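Local coordinates for protein amidase, hydantoinase/carbamoylase family (Paraburkholderia phymatum, PDB 6C0D) that probably hydrolyses N-carbamoyl-L-amino acids as a metal-dependent, homodimeric member of the M20 peptidase family, at residues Arg220-Arg225 with Ala304-Leu309; Asp257-Leu262 with Leu290-Arg295; Ala311-Trp316 with Ala324-Cys329. All coordinates share one frame; numbering follows the deposited sequence. Where two conformers were deposited one is given.

Interaction 1 (Arg220-Arg225 with Ala304-Leu309)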
loop_
_atom_site.group_PDB
_atom_site.type_symbol
_atom_site.label_atom_id
_atom_site.label_comp_id
_atom_site.label_asym_id
_atom_site.label_seq_id
_atom_site.Cartn_x
_atom_site.Cartn_y
_atom_site.Cartn_z
ATOM N N ARG A 220 -15.800 -8.764 -12.455
ATOM C CA ARG A 220 -14.891 -7.871 -13.160
ATOM C C ARG A 220 -13.779 -7.457 -12.208
ATOM O O ARG A 220 -14.020 -7.268 -11.009
ATOM C CB ARG A 220 -15.599 -6.615 -13.681
ATOM C CG ARG A 220 -16.561 -6.882 -14.820
ATOM C CD ARG A 220 -15.821 -7.361 -16.076
ATOM N NE ARG A 220 -16.741 -7.454 -17.210
ATOM C CZ ARG A 220 -17.580 -8.470 -17.425
ATOM N NH1 ARG A 220 -17.613 -9.526 -16.612
ATOM N NH2 ARG A 220 -18.384 -8.433 -18.472
ATOM N N GLU A 221 -12.565 -7.335 -12.749
ATOM C CA GLU A 221 -11.422 -6.830 -11.994
ATOM C C GLU A 221 -10.707 -5.775 -12.821
ATOM O O GLU A 221 -10.583 -5.918 -14.038
ATOM C CB GLU A 221 -10.464 -7.967 -11.630
ATOM C CG GLU A 221 -11.077 -8.881 -10.553
ATOM C CD GLU A 221 -10.222 -10.080 -10.226
ATOM O OE1 GLU A 221 -9.418 -10.503 -11.082
ATOM O OE2 GLU A 221 -10.353 -10.600 -9.109
ATOM N N PHE A 222 -10.249 -4.714 -12.153
ATOM C CA PHE A 222 -9.538 -3.630 -12.813
ATOM C C PHE A 222 -8.424 -3.134 -11.911
ATOM O O PHE A 222 -8.522 -3.205 -10.679
ATOM C CB PHE A 222 -10.451 -2.440 -13.117
ATOM C CG PHE A 222 -11.505 -2.728 -14.148
ATOM C CD1 PHE A 222 -11.262 -2.468 -15.489
ATOM C CD2 PHE A 222 -12.746 -3.214 -13.771
ATOM C CE1 PHE A 222 -12.230 -2.720 -16.444
ATOM C CE2 PHE A 222 -13.724 -3.488 -14.733
ATOM C CZ PHE A 222 -13.462 -3.224 -16.067
ATOM N N GLN A 223 -7.374 -2.616 -12.537
ATOM C CA GLN A 223 -6.460 -1.710 -11.862
ATOM C C GLN A 223 -6.783 -0.302 -12.318
ATOM O O GLN A 223 -7.070 -0.062 -13.496
ATOM C CB GLN A 223 -4.998 -2.001 -12.192
ATOM C CG GLN A 223 -4.411 -3.242 -11.589
ATOM C CD GLN A 223 -2.916 -3.302 -11.819
ATOM O OE1 GLN A 223 -2.304 -2.310 -12.223
ATOM N NE2 GLN A 223 -2.321 -4.459 -11.570
ATOM N N LEU A 224 -6.739 0.631 -11.393
ATOM C CA LEU A 224 -6.929 2.034 -11.718
ATOM C C LEU A 224 -5.697 2.784 -11.243
ATOM O O LEU A 224 -5.401 2.798 -10.038
ATOM C CB LEU A 224 -8.197 2.563 -11.063
ATOM C CG LEU A 224 -8.570 3.993 -11.406
ATOM C CD1 LEU A 224 -8.816 4.165 -12.904
ATOM C CD2 LEU A 224 -9.801 4.288 -10.632
ATOM N N ARG A 225 -4.966 3.369 -12.189
ATOM C CA ARG A 225 -3.728 4.091 -11.923
ATOM C C ARG A 225 -3.979 5.588 -11.959
ATOM O O ARG A 225 -4.768 6.070 -12.777
ATOM C CB ARG A 225 -2.652 3.755 -12.961
ATOM C CG ARG A 225 -2.137 2.331 -12.937
ATOM C CD ARG A 225 -1.055 2.147 -14.009
ATOM N NE ARG A 225 -0.551 0.776 -14.055
ATOM C CZ ARG A 225 0.038 0.229 -15.114
ATOM N NH1 ARG A 225 0.184 0.931 -16.228
ATOM N NH2 ARG A 225 0.462 -1.029 -15.066
ATOM N N ALA A 304 -23.479 -2.459 -16.921
ATOM C CA ALA A 304 -23.710 -1.044 -16.630
ATOM C C ALA A 304 -22.698 -0.523 -15.619
ATOM O O ALA A 304 -22.297 0.648 -15.691
ATOM C CB ALA A 304 -25.128 -0.820 -16.097
ATOM N N MET A 305 -22.272 -1.373 -14.677
ATOM C CA MET A 305 -21.246 -0.962 -13.721
ATOM C C MET A 305 -19.919 -0.728 -14.424
ATOM O O MET A 305 -19.233 0.270 -14.166
ATOM C CB MET A 305 -21.111 -2.021 -12.622
ATOM C CG MET A 305 -22.316 -2.052 -11.675
ATOM S SD MET A 305 -22.323 -3.500 -10.595
ATOM C CE MET A 305 -21.065 -2.988 -9.407
ATOM N N GLU A 306 -19.546 -1.631 -15.335
ATOM C CA GLU A 306 -18.332 -1.431 -16.119
ATOM C C GLU A 306 -18.416 -0.150 -16.941
ATOM O O GLU A 306 -17.464 0.647 -16.984
ATOM C CB GLU A 306 -18.106 -2.649 -17.019
ATOM C CG GLU A 306 -16.869 -2.574 -17.885
ATOM C CD GLU A 306 -16.578 -3.907 -18.549
ATOM O OE1 GLU A 306 -15.971 -4.782 -17.897
ATOM O OE2 GLU A 306 -16.988 -4.089 -19.713
ATOM N N ASN A 307 -19.555 0.069 -17.606
ATOM C CA ASN A 307 -19.712 1.287 -18.398
ATOM C C ASN A 307 -19.644 2.535 -17.524
ATOM O O ASN A 307 -19.107 3.569 -17.949
ATOM C CB ASN A 307 -21.029 1.247 -19.169
ATOM C CG ASN A 307 -21.066 0.109 -20.180
ATOM O OD1 ASN A 307 -20.022 -0.324 -20.666
ATOM N ND2 ASN A 307 -22.264 -0.382 -20.489
ATOM N N ALA A 308 -20.219 2.470 -16.319
ATOM C CA ALA A 308 -20.180 3.607 -15.400
ATOM C C ALA A 308 -18.752 3.901 -14.957
ATOM O O ALA A 308 -18.349 5.071 -14.834
ATOM C CB ALA A 308 -21.065 3.326 -14.177
ATOM N N LEU A 309 -17.967 2.851 -14.728
ATOM C CA LEU A 309 -16.572 3.049 -14.336
ATOM C C LEU A 309 -15.771 3.684 -15.463
ATOM O O LEU A 309 -15.004 4.623 -15.235
ATOM C CB LEU A 309 -15.962 1.709 -13.917
ATOM C CG LEU A 309 -14.492 1.681 -13.495
ATOM C CD1 LEU A 309 -14.247 2.503 -12.208
ATOM C CD2 LEU A 309 -14.080 0.244 -13.273
HETATM O O HOH W 1 -17.445 -6.585 -20.616
#
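Glu-306 OE1 accepts a hydrogen bond from Arg-220 NE at 2.9 Å, a bond that is also a salt bridge and ties the strand to the helix lying over it. The bond is bent, with an N-H...O angle of 135°. OE1 sits at the edge of the guanidinium, in its plane, whereas the arginine meets the carboxylate from above its plane, the two flat groups being turned about 50° apart. A kink in the chain beyond CB brings the arginine across the glutamate chain at about a right angle. One water completes a ring around the pair: it takes a hydrogen bond from Arg-220 NH2 (3.0 Å) and gives one to Glu-306 OE2 (2.7 Å), so both carboxylate oxygens are held. The same NH2 also reaches Glu-334 in a second salt bridge, so that the guanidinium is paired with two acids.

This is the helix-on-sheet layer of the smaller, dimerisation domain of M20 enzymes, here with helix and strand running nearly parallel, 13° between their directions. Deeper in the layer the contact turns apolar. Phe-222 presents the rim of its ring to the carboxylate, CZ lying 3.5 Å from Glu-306 OE1, with ring and carboxylate planes almost perpendicular. Leu-309, coming from the opposite direction, lays methyl CD2 over one face of that ring in a CH-pi contact, 4.0 Å from the centroid and shifted toward the CD2 side of the phenylalanine. Leu-326 of strand 323-328 touches both Phe-222 and Leu-309.

Interaction 2 (Asp257-Leu262 with Leu290-Arg295); sequences DAFGRL and LHLQFR
Phe-259 drives the edge of its ring into the face of Phe-294, a T-shaped pair in which the helix supplies the edge and the strand the face. The centroids lie 5.1 Å apart, and the planes stand at 67°, somewhat short of a perfect T. Two neighbouring carbons of the helix ring do the touching: CE2 of Phe-259 comes to 3.7 Å from CD1 of Phe-294, while CZ of Phe-259 hangs over the same face, offset toward its rim. With CG between its backbone N and carbonyl carbon (chi1 54°), Phe-294 has a side chain that crosses that of Phe-259 at about a right angle.

The pair belongs to the core between helices and sheet in the smaller, dimerisation domain of the M20 fold, where helix 244-262 packs over strand 283-296. Trp-269, on the adjoining strand 268-277, adds a second edge-to-face partner for Phe-259, and Met-305 of helix 299-317 touches both phenylalanines. Two residues back along the strand, Leu-292 brings methyl CD2 to 4.4 Å from Phe-259 CE2, a looser apolar contact beside the ring pair.

On the other side of the strand from this core, Gln-293 points away from the helix. Its OE1 receives Arg-295 NE and NH2, each at 2.9 Å; both come from one face of the amide, above its plane, while the oxygen lies in the guanidinium plane. Gln-293 NE2 bonds to Glu-221 and to Ser-282 of the second subunit, carrying this polar side into the dimer interface.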
loop_
_atom_site.group_PDB
_atom_site.type_symbol
_atom_site.label_atom_id
_atom_site.label_comp_id
_atom_site.label_asym_id
_atom_site.label_seq_id
_atom_site.Cartn_x
_atom_site.Cartn_y
_atom_site.Cartn_z
ATOM N N ASP A 257 -20.514 6.082 -5.249
ATOM C CA ASP A 257 -21.743 6.770 -5.614
ATOM C C ASP A 257 -22.357 6.155 -6.868
ATOM O O ASP A 257 -23.553 5.843 -6.896
ATOM C CB ASP A 257 -21.464 8.261 -5.814
ATOM C CG ASP A 257 -22.654 9.005 -6.391
ATOM O OD1 ASP A 257 -23.592 9.308 -5.628
ATOM O OD2 ASP A 257 -22.654 9.277 -7.612
ATOM N N ALA A 258 -21.549 5.953 -7.909
ATOM C CA ALA A 258 -22.096 5.414 -9.156
ATOM C C ALA A 258 -22.560 3.969 -8.996
ATOM O O ALA A 258 -23.612 3.586 -9.526
ATOM C CB ALA A 258 -21.051 5.530 -10.264
ATOM N N PHE A 259 -21.791 3.144 -8.279
ATOM C CA PHE A 259 -22.195 1.756 -8.096
ATOM C C PHE A 259 -23.391 1.650 -7.160
ATOM O O PHE A 259 -24.258 0.790 -7.359
ATOM C CB PHE A 259 -21.038 0.916 -7.559
ATOM C CG PHE A 259 -20.010 0.546 -8.598
ATOM C CD1 PHE A 259 -20.069 1.068 -9.889
ATOM C CD2 PHE A 259 -18.968 -0.315 -8.267
ATOM C CE1 PHE A 259 -19.110 0.723 -10.840
ATOM C CE2 PHE A 259 -18.017 -0.684 -9.214
ATOM C CZ PHE A 259 -18.075 -0.155 -10.501
ATOM N N GLY A 260 -23.453 2.503 -6.128
ATOM C CA GLY A 260 -24.611 2.475 -5.238
ATOM C C GLY A 260 -25.912 2.775 -5.965
ATOM O O GLY A 260 -26.954 2.195 -5.660
ATOM N N ARG A 261 -25.864 3.674 -6.948
ATOM C CA ARG A 261 -27.056 3.967 -7.744
ATOM C C ARG A 261 -27.499 2.775 -8.591
ATOM O O ARG A 261 -28.693 2.638 -8.878
ATOM C CB ARG A 261 -26.800 5.165 -8.653
ATOM C CG ARG A 261 -26.635 6.466 -7.901
ATOM C CD ARG A 261 -26.119 7.572 -8.812
ATOM N NE ARG A 261 -25.628 8.694 -8.022
ATOM C CZ ARG A 261 -26.419 9.595 -7.450
ATOM N NH1 ARG A 261 -27.735 9.505 -7.592
ATOM N NH2 ARG A 261 -25.899 10.585 -6.738
ATOM N N LEU A 262 -26.567 1.921 -9.019
ATOM C CA LEU A 262 -26.910 0.784 -9.874
ATOM C C LEU A 262 -27.223 -0.486 -9.095
ATOM O O LEU A 262 -27.908 -1.373 -9.626
ATOM C CB LEU A 262 -25.758 0.486 -10.843
ATOM C CG LEU A 262 -25.417 1.574 -11.864
ATOM C CD1 LEU A 262 -24.082 1.268 -12.530
ATOM C CD2 LEU A 262 -26.540 1.678 -12.903
ATOM N N LEU A 290 -5.037 1.513 -7.393
ATOM C CA LEU A 290 -5.935 0.693 -6.597
ATOM C C LEU A 290 -6.331 -0.524 -7.422
ATOM O O LEU A 290 -6.309 -0.491 -8.656
ATOM C CB LEU A 290 -7.192 1.462 -6.137
ATOM C CG LEU A 290 -8.249 1.952 -7.151
ATOM C CD1 LEU A 290 -9.184 0.812 -7.661
ATOM C CD2 LEU A 290 -9.093 3.028 -6.507
ATOM N N HIS A 291 -6.690 -1.591 -6.726
ATOM C CA HIS A 291 -7.284 -2.770 -7.338
ATOM C C HIS A 291 -8.763 -2.806 -6.974
ATOM O O HIS A 291 -9.119 -2.657 -5.795
ATOM C CB HIS A 291 -6.572 -4.036 -6.859
ATOM C CG HIS A 291 -5.123 -4.088 -7.239
ATOM N ND1 HIS A 291 -4.392 -5.257 -7.239
ATOM C CD2 HIS A 291 -4.271 -3.113 -7.631
ATOM C CE1 HIS A 291 -3.156 -4.999 -7.632
ATOM N NE2 HIS A 291 -3.057 -3.707 -7.876
ATOM N N LEU A 292 -9.620 -2.973 -7.985
ATOM C CA LEU A 292 -11.065 -2.939 -7.833
ATOM C C LEU A 292 -11.648 -4.240 -8.367
ATOM O O LEU A 292 -11.271 -4.690 -9.456
ATOM C CB LEU A 292 -11.686 -1.763 -8.602
ATOM C CG LEU A 292 -13.213 -1.675 -8.626
ATOM C CD1 LEU A 292 -13.721 -1.264 -7.233
ATOM C CD2 LEU A 292 -13.688 -0.687 -9.678
ATOM N N GLN A 293 -12.556 -4.835 -7.606
ATOM C CA GLN A 293 -13.298 -6.006 -8.065
ATOM C C GLN A 293 -14.775 -5.703 -7.900
ATOM O O GLN A 293 -15.156 -4.997 -6.970
ATOM C CB GLN A 293 -12.935 -7.250 -7.245
ATOM C CG GLN A 293 -13.628 -8.539 -7.706
ATOM C CD GLN A 293 -13.280 -9.688 -6.778
ATOM O OE1 GLN A 293 -13.981 -9.936 -5.804
ATOM N NE2 GLN A 293 -12.168 -10.365 -7.057
ATOM N N PHE A 294 -15.612 -6.227 -8.798
ATOM C CA PHE A 294 -17.038 -6.183 -8.504
ATOM C C PHE A 294 -17.722 -7.399 -9.120
ATOM O O PHE A 294 -17.213 -8.025 -10.058
ATOM C CB PHE A 294 -17.716 -4.864 -8.940
ATOM C CG PHE A 294 -17.510 -4.472 -10.388
ATOM C CD1 PHE A 294 -16.432 -3.667 -10.752
ATOM C CD2 PHE A 294 -18.443 -4.830 -11.368
ATOM C CE1 PHE A 294 -16.259 -3.256 -12.078
ATOM C CE2 PHE A 294 -18.273 -4.420 -12.708
ATOM C CZ PHE A 294 -17.182 -3.630 -13.055
ATOM N N ARG A 295 -18.860 -7.758 -8.526
ATOM C CA ARG A 295 -19.581 -8.974 -8.899
ATOM C C ARG A 295 -21.072 -8.716 -8.843
ATOM O O ARG A 295 -21.548 -7.960 -7.995
ATOM C CB ARG A 295 -19.268 -10.159 -7.966
ATOM C CG ARG A 295 -17.775 -10.388 -7.721
ATOM C CD ARG A 295 -17.532 -11.708 -6.977
ATOM N NE ARG A 295 -16.168 -11.768 -6.446
ATOM C CZ ARG A 295 -15.502 -12.893 -6.205
ATOM N NH1 ARG A 295 -16.071 -14.068 -6.454
ATOM N NH2 ARG A 295 -14.258 -12.846 -5.737
#

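Interaction 3 (Ala311-Trp316 with Ala324-Cys329)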
loop_
_atom_site.group_PDB
_atom_site.type_symbol
_atom_site.label_atom_id
_atom_site.label_comp_id
_atom_site.label_asym_id
_atom_site.label_seq_id
_atom_site.Cartn_x
_atom_site.Cartn_y
_atom_site.Cartn_z
ATOM N N ALA A 311 -16.988 5.583 -17.727
ATOM C CA ALA A 311 -17.445 6.963 -17.831
ATOM C C ALA A 311 -16.861 7.823 -16.716
ATOM O O ALA A 311 -16.528 8.991 -16.944
ATOM C CB ALA A 311 -18.972 7.007 -17.824
ATOM N N LEU A 312 -16.720 7.264 -15.508
ATOM C CA LEU A 312 -16.097 8.009 -14.415
ATOM C C LEU A 312 -14.657 8.390 -14.742
ATOM O O LEU A 312 -14.201 9.489 -14.401
ATOM C CB LEU A 312 -16.120 7.185 -13.129
ATOM C CG LEU A 312 -17.422 7.081 -12.345
ATOM C CD1 LEU A 312 -17.192 6.172 -11.114
ATOM C CD2 LEU A 312 -17.911 8.477 -11.926
ATOM N N VAL A 313 -13.907 7.469 -15.344
ATOM C CA VAL A 313 -12.528 7.766 -15.712
ATOM C C VAL A 313 -12.493 8.893 -16.749
ATOM O O VAL A 313 -11.705 9.835 -16.636
ATOM C CB VAL A 313 -11.833 6.484 -16.221
ATOM C CG1 VAL A 313 -10.448 6.817 -16.823
ATOM C CG2 VAL A 313 -11.693 5.461 -15.066
ATOM N N ASP A 314 -13.364 8.821 -17.759
ATOM C CA ASP A 314 -13.418 9.876 -18.772
ATOM C C ASP A 314 -13.821 11.211 -18.158
ATOM O O ASP A 314 -13.264 12.258 -18.510
ATOM C CB ASP A 314 -14.390 9.503 -19.894
ATOM C CG ASP A 314 -13.891 8.355 -20.753
ATOM O OD1 ASP A 314 -12.687 8.044 -20.697
ATOM O OD2 ASP A 314 -14.709 7.764 -21.493
ATOM N N GLU A 315 -14.792 11.202 -17.238
ATOM C CA GLU A 315 -15.172 12.445 -16.564
ATOM C C GLU A 315 -14.024 12.990 -15.729
ATOM O O GLU A 315 -13.724 14.192 -15.767
ATOM C CB GLU A 315 -16.391 12.222 -15.674
ATOM C CG GLU A 315 -17.664 11.899 -16.426
ATOM C CD GLU A 315 -18.715 11.290 -15.511
ATOM O OE1 GLU A 315 -18.572 11.425 -14.272
ATOM O OE2 GLU A 315 -19.672 10.668 -16.027
ATOM N N TRP A 316 -13.379 12.121 -14.950
ATOM C CA TRP A 316 -12.225 12.541 -14.162
ATOM C C TRP A 316 -11.180 13.207 -15.052
ATOM O O TRP A 316 -10.689 14.303 -14.752
ATOM C CB TRP A 316 -11.625 11.335 -13.414
ATOM C CG TRP A 316 -10.474 11.748 -12.560
ATOM C CD1 TRP A 316 -9.164 11.918 -12.948
ATOM C CD2 TRP A 316 -10.535 12.115 -11.180
ATOM N NE1 TRP A 316 -8.403 12.360 -11.871
ATOM C CE2 TRP A 316 -9.226 12.491 -10.783
ATOM C CE3 TRP A 316 -11.566 12.148 -10.233
ATOM C CZ2 TRP A 316 -8.932 12.900 -9.486
ATOM C CZ3 TRP A 316 -11.270 12.568 -8.943
ATOM C CH2 TRP A 316 -9.964 12.937 -8.584
ATOM N N ALA A 324 -6.139 9.733 -14.689
ATOM C CA ALA A 324 -6.594 8.398 -14.317
ATOM C C ALA A 324 -6.491 7.447 -15.505
ATOM O O ALA A 324 -6.728 7.830 -16.655
ATOM C CB ALA A 324 -8.044 8.421 -13.814
ATOM N N GLU A 325 -6.159 6.186 -15.221
ATOM C CA GLU A 325 -5.916 5.216 -16.283
ATOM C C GLU A 325 -6.481 3.869 -15.858
ATOM O O GLU A 325 -6.048 3.308 -14.848
ATOM C CB GLU A 325 -4.425 5.107 -16.579
ATOM C CG GLU A 325 -4.083 4.111 -17.658
ATOM C CD GLU A 325 -2.585 3.963 -17.816
ATOM O OE1 GLU A 325 -2.139 2.889 -18.277
ATOM O OE2 GLU A 325 -1.860 4.923 -17.463
ATOM N N LEU A 326 -7.437 3.350 -16.622
ATOM C CA LEU A 326 -8.143 2.124 -16.261
ATOM C C LEU A 326 -7.562 0.952 -17.038
ATOM O O LEU A 326 -7.424 1.028 -18.266
ATOM C CB LEU A 326 -9.634 2.268 -16.563
ATOM C CG LEU A 326 -10.567 1.128 -16.165
ATOM C CD1 LEU A 326 -10.695 1.047 -14.667
ATOM C CD2 LEU A 326 -11.922 1.340 -16.821
ATOM N N ILE A 327 -7.247 -0.136 -16.333
ATOM C CA ILE A 327 -6.651 -1.321 -16.950
ATOM C C ILE A 327 -7.509 -2.530 -16.611
ATOM O O ILE A 327 -7.654 -2.884 -15.436
ATOM C CB ILE A 327 -5.206 -1.547 -16.481
ATOM C CG1 ILE A 327 -4.380 -0.286 -16.748
ATOM C CG2 ILE A 327 -4.607 -2.737 -17.201
ATOM C CD1 ILE A 327 -3.176 -0.186 -15.887
ATOM N N ALA A 328 -8.072 -3.166 -17.631
ATOM C CA ALA A 328 -8.854 -4.375 -17.388
ATOM C C ALA A 328 -7.921 -5.536 -17.066
ATOM O O ALA A 328 -6.851 -5.673 -17.661
ATOM C CB ALA A 328 -9.713 -4.719 -18.612
ATOM N N CYS A 329 -8.308 -6.353 -16.096
ATOM C CA CYS A 329 -7.555 -7.556 -15.775
ATOM C C CYS A 329 -8.127 -8.747 -16.520
ATOM O O CYS A 329 -9.335 -8.836 -16.753
ATOM C CB CYS A 329 -7.590 -7.841 -14.276
ATOM S SG CYS A 329 -6.893 -6.508 -13.338
#
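Val-313 is the bump of the helix that enters the strand surface, with each of its two methyls meeting a different residue. CG1, anti to the backbone N (chi1 171°), rests by Ala-324, at 3.9 Å from its carbonyl O and 4.2 Å from its CB. The other methyl, CG2, lies 4.1 Å from CB of Leu-326, the next residue of the strand to face the helix, so the valine spans the step from one to the other.

Ala-324 works as a bump in turn. Its single methyl fits between Val-313 and the indole of Trp-316 one helical turn on, coming to 3.8 Å from CD1 on the five-membered ring. The small side chain allows a close approach, with the alpha carbons of Val-313 and Ala-324 only 6.1 Å apart. The indole is fixed from outside the pair as well: NE1 gives a hydrogen bond to the carbonyl of Val-322, and the ring stacks on His-320.

No hydrogen bond crosses between the two segments, whose side chains meet by apolar packing; just beyond the helical one, Asn-317 OD1 accepts a bond from Ala-324 N. Helix and strand run nearly antiparallel, at 159°, with a closest axis approach of 8.3 Å. They form an antiparallel alpha-beta unit, in which the chain leaves the helix and folds back beneath it as a strand of the sheet, as in the alpha/beta sandwich of the M20 dimerisation domain.

Overall arrangement
Along the chain, both segments of interaction 2 fall between the two segments of interaction 1, and interaction 3 follows. The centre of interaction 1 lies about 7 Å from each of the others, which are about 12 Å apart from one another. Helix 299-317 serves interactions 1 and 3 at successive points, while helix 244-262 beside it serves interaction 2. Beneath them, strand 210-227 runs between strands 283-296 and 323-328 and is antiparallel to both, so the three contacts join two helices to three adjacent strands. All lie away from the zinc site, in the domain through which M20 enzymes commonly dimerise; Glu-221, Gln-293 and Cys-329, one from each strand-side segment, touch the second subunit.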